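Local coordinates for flagellar hook-associated protein (Burkholderia pseudomallei, PDB 4UT1) that probably serves as a structural component of the bacterial flagellum, as a hook-associated protein at the hook–filament junction, at residues Ser492-Gly497 with Ala527-Ser532; Val500-Ala503 with Ser509-Ile512. One frame throughout, in Å; residues are numbered along the deposited sequence.

Contact 1 of 2, residues Ser492-Gly497 with Ala527-Ser532; sequences SGFPVG and ASMTIS
Phe494 meets Ile531 and Met529 in a buried apolar contact between a loop joining two beta strands and the strand 527-533, within the D3 domain. No hydrogen bond spans the two segments, and the 175 Å² they bury together comes chiefly from Phe494, Ile531 and Met529. Ile531 meets the ring at its edge: CD1 lies near the ring plane, 4.0 Å from Phe494 CD2. Two ring atoms further round, Phe494 CZ comes 4.2 Å from Met529 SD. The sulfur stands 5.4 Å from the Phe494 ring centroid and 75° off the ring normal, an oblique Met-aromatic contact. CG1 of Ile531 sits beside its backbone N (chi1 -58°), and the extended second torsion (chi2 166°) carries CD1 up to the ring edge. Both Met529 and Ile531 send their CB toward the loop, while Thr530 between them faces the reverse way, where its OG1 hydrogen-bonds to Ser547 OG. At the far end the contact thins to backbone: Gly497 O and Ser532 O are 4.3 Å apart, and Gly497 instead makes a backbone hydrogen bond with Thr534. The loop leaves strand 490-492, a member of one antiparallel sheet, and enters strand 498-502 of another. Phe494 sits between the two, touching Leu482 of strand 480-485 in the first sheet and Val500 in the second, where strand 498-502 lies directly beside strand 527-533.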
# COMPACT_ATOMS: atom_id res chain seq x y z
N SER A 492 -13.60 -45.50 8.89
CA SER A 492 -14.43 -44.94 9.94
C SER A 492 -13.56 -44.50 11.11
O SER A 492 -12.33 -44.67 11.09
CB SER A 492 -15.50 -45.95 10.40
OG SER A 492 -14.91 -47.09 11.00
N GLY A 493 -14.19 -43.92 12.12
CA GLY A 493 -13.48 -43.45 13.30
C GLY A 493 -13.26 -41.95 13.28
O GLY A 493 -12.49 -41.44 14.09
N PHE A 494 -13.90 -41.25 12.35
CA PHE A 494 -13.79 -39.79 12.30
C PHE A 494 -14.52 -39.19 13.49
O PHE A 494 -15.40 -39.83 14.08
CB PHE A 494 -14.35 -39.24 10.98
CG PHE A 494 -13.61 -39.72 9.75
CD1 PHE A 494 -13.98 -40.89 9.11
CD2 PHE A 494 -12.53 -39.00 9.25
CE1 PHE A 494 -13.30 -41.34 7.98
CE2 PHE A 494 -11.84 -39.43 8.12
CZ PHE A 494 -12.23 -40.61 7.49
N PRO A 495 -14.15 -37.96 13.88
CA PRO A 495 -14.82 -37.28 14.99
C PRO A 495 -16.27 -36.91 14.65
O PRO A 495 -16.54 -36.46 13.52
CB PRO A 495 -13.98 -36.01 15.21
CG PRO A 495 -12.68 -36.26 14.48
CD PRO A 495 -13.04 -37.16 13.33
N VAL A 496 -17.18 -37.11 15.59
CA VAL A 496 -18.59 -36.77 15.35
C VAL A 496 -18.68 -35.27 15.17
O VAL A 496 -17.88 -34.52 15.74
CB VAL A 496 -19.52 -37.20 16.49
CG1 VAL A 496 -19.43 -38.70 16.71
CG2 VAL A 496 -19.21 -36.44 17.77
N GLY A 497 -19.61 -34.83 14.33
CA GLY A 497 -19.82 -33.42 14.10
C GLY A 497 -18.83 -32.81 13.14
O GLY A 497 -18.72 -31.60 13.03
N ALA A 527 -6.91 -41.05 -1.48
CA ALA A 527 -7.85 -40.00 -1.10
C ALA A 527 -7.16 -38.84 -0.40
O ALA A 527 -6.38 -39.05 0.53
CB ALA A 527 -8.94 -40.56 -0.21
N SER A 528 -7.44 -37.62 -0.87
CA SER A 528 -7.01 -36.42 -0.16
C SER A 528 -8.19 -35.86 0.62
O SER A 528 -9.16 -35.42 0.03
CB SER A 528 -6.45 -35.37 -1.12
OG SER A 528 -5.20 -35.79 -1.66
N MET A 529 -8.09 -35.91 1.94
CA MET A 529 -9.24 -35.59 2.77
C MET A 529 -9.06 -34.34 3.62
O MET A 529 -7.97 -34.07 4.13
CB MET A 529 -9.56 -36.77 3.68
CG MET A 529 -10.17 -37.94 2.94
SD MET A 529 -10.24 -39.40 3.97
CE MET A 529 -8.50 -39.86 4.02
N THR A 530 -10.14 -33.58 3.77
CA THR A 530 -10.15 -32.48 4.72
C THR A 530 -11.23 -32.71 5.75
O THR A 530 -12.37 -33.05 5.42
CB THR A 530 -10.36 -31.13 4.01
OG1 THR A 530 -9.21 -30.85 3.20
CG2 THR A 530 -10.52 -30.02 5.04
N ILE A 531 -10.87 -32.56 7.02
CA ILE A 531 -11.83 -32.74 8.10
C ILE A 531 -12.22 -31.37 8.68
O ILE A 531 -11.40 -30.69 9.28
CB ILE A 531 -11.28 -33.65 9.20
CG1 ILE A 531 -10.90 -35.01 8.60
CG2 ILE A 531 -12.28 -33.83 10.33
CD1 ILE A 531 -10.04 -35.87 9.50
N SER A 532 -13.47 -30.99 8.48
CA SER A 532 -13.95 -29.68 8.95
C SER A 532 -15.11 -29.87 9.93
O SER A 532 -15.85 -30.86 9.87
CB SER A 532 -14.42 -28.81 7.78
OG SER A 532 -13.58 -28.93 6.65

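Contact 2 of 2, residues Val500-Ala503 with Ser509-Ile512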
# COMPACT_ATOMS: atom_id res chain seq x y z
N VAL A 500 -16.28 -34.62 6.30
CA VAL A 500 -15.10 -35.04 5.57
C VAL A 500 -15.28 -34.75 4.07
O VAL A 500 -16.26 -35.17 3.45
CB VAL A 500 -14.79 -36.56 5.78
CG1 VAL A 500 -13.60 -36.98 4.98
CG2 VAL A 500 -14.56 -36.85 7.26
N THR A 501 -14.35 -33.99 3.51
CA THR A 501 -14.41 -33.68 2.09
C THR A 501 -13.28 -34.36 1.36
O THR A 501 -12.11 -34.14 1.68
CB THR A 501 -14.34 -32.17 1.82
OG1 THR A 501 -15.47 -31.54 2.41
CG2 THR A 501 -14.36 -31.88 0.32
N ILE A 502 -13.62 -35.19 0.39
CA ILE A 502 -12.62 -35.86 -0.42
C ILE A 502 -12.42 -35.10 -1.71
O ILE A 502 -13.38 -34.85 -2.45
CB ILE A 502 -13.01 -37.32 -0.74
CG1 ILE A 502 -13.24 -38.11 0.56
CG2 ILE A 502 -11.93 -37.99 -1.58
CD1 ILE A 502 -14.60 -37.84 1.21
N ALA A 503 -11.18 -34.71 -1.98
CA ALA A 503 -10.87 -33.96 -3.18
C ALA A 503 -11.17 -34.78 -4.42
O ALA A 503 -11.06 -36.01 -4.41
CB ALA A 503 -9.41 -33.51 -3.18
N SER A 509 -18.52 -34.60 -0.16
CA SER A 509 -18.48 -34.36 1.27
C SER A 509 -19.41 -35.30 2.01
O SER A 509 -20.47 -35.68 1.51
CB SER A 509 -18.85 -32.90 1.58
OG SER A 509 -17.80 -32.02 1.18
N ILE A 510 -18.98 -35.69 3.21
CA ILE A 510 -19.72 -36.62 4.03
C ILE A 510 -19.82 -36.09 5.45
O ILE A 510 -18.80 -35.76 6.07
CB ILE A 510 -19.06 -38.02 4.03
CG1 ILE A 510 -19.18 -38.64 2.63
CG2 ILE A 510 -19.67 -38.92 5.10
CD1 ILE A 510 -18.38 -39.90 2.46
N ASN A 511 -21.04 -36.00 5.95
CA ASN A 511 -21.25 -35.61 7.34
C ASN A 511 -21.07 -36.80 8.28
O ASN A 511 -21.77 -37.81 8.17
CB ASN A 511 -22.64 -34.98 7.52
CG ASN A 511 -22.83 -33.69 6.72
OD1 ASN A 511 -21.90 -32.89 6.58
ND2 ASN A 511 -24.04 -33.49 6.21
N ILE A 512 -20.13 -36.69 9.20
CA ILE A 512 -19.85 -37.74 10.17
C ILE A 512 -20.77 -37.61 11.38
O ILE A 512 -20.75 -36.59 12.06
CB ILE A 512 -18.37 -37.67 10.64
CG1 ILE A 512 -17.43 -37.72 9.43
CG2 ILE A 512 -18.07 -38.75 11.67
CD1 ILE A 512 -17.45 -39.06 8.69
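Thr501 and Ser509 pair through their hydroxyls across the beta hairpin of strands 498-502 and 508-511. Traced outward, Thr501 CB lies 3.5 Å from Ser509 OG; OG1, placed beside the backbone N by chi1 of -63°, reaches that same Ser509 OG at 2.7 Å in a hydrogen bond whose donor could be either hydroxyl. The methyl CG2 lies alongside, also 3.5 Å from Ser509 OG. Thr501 and Ser509 form a non-hydrogen-bonded antiparallel pair, so the side-chain bond links the strands where their backbones do not. Next to it, Val500 and Ile510 form the hydrogen-bonded pair: Val500 N to Ile510 O is 2.8 Å (159° at the hydrogen), and the return bond from Ile510 N to Val500 O is 2.8 Å (150°). Val500 O additionally receives a CA-H contact from Ser509 CA at 3.2 Å. On the sheet face bearing Val500, CG2 of that residue packs 3.7 Å from Ile512 CG1. The hairpin is thus chemically two-sided: a hydroxyl pair, with Ser509 exposed, lies on one face, and the apolar packing of buried Val500 and Ile512 on the other.

Read from the N terminus, the chain supplies 492-497 first, then 500-503, 509-512 and finally 527-532, so contact 2 is nested inside the loop that contact 1 closes. Contact 2 shuts a short hairpin with five residues between its segments, whereas contact 1 spans 29. Two probable backbone hydrogen bonds join the contacts: Thr501 N to Thr530 O and Ala503 N to Ser528 O, each 2.9 Å, which set strand 498-502 beside strand 527-533, while contact 2 holds 508-511 on its other edge. Packing adds a second tie, with Phe494 CD2 3.6 Å from Val500 CG2. Together they tie the hairpin edge of one D3 sheet to the loop that comes from the other sheet.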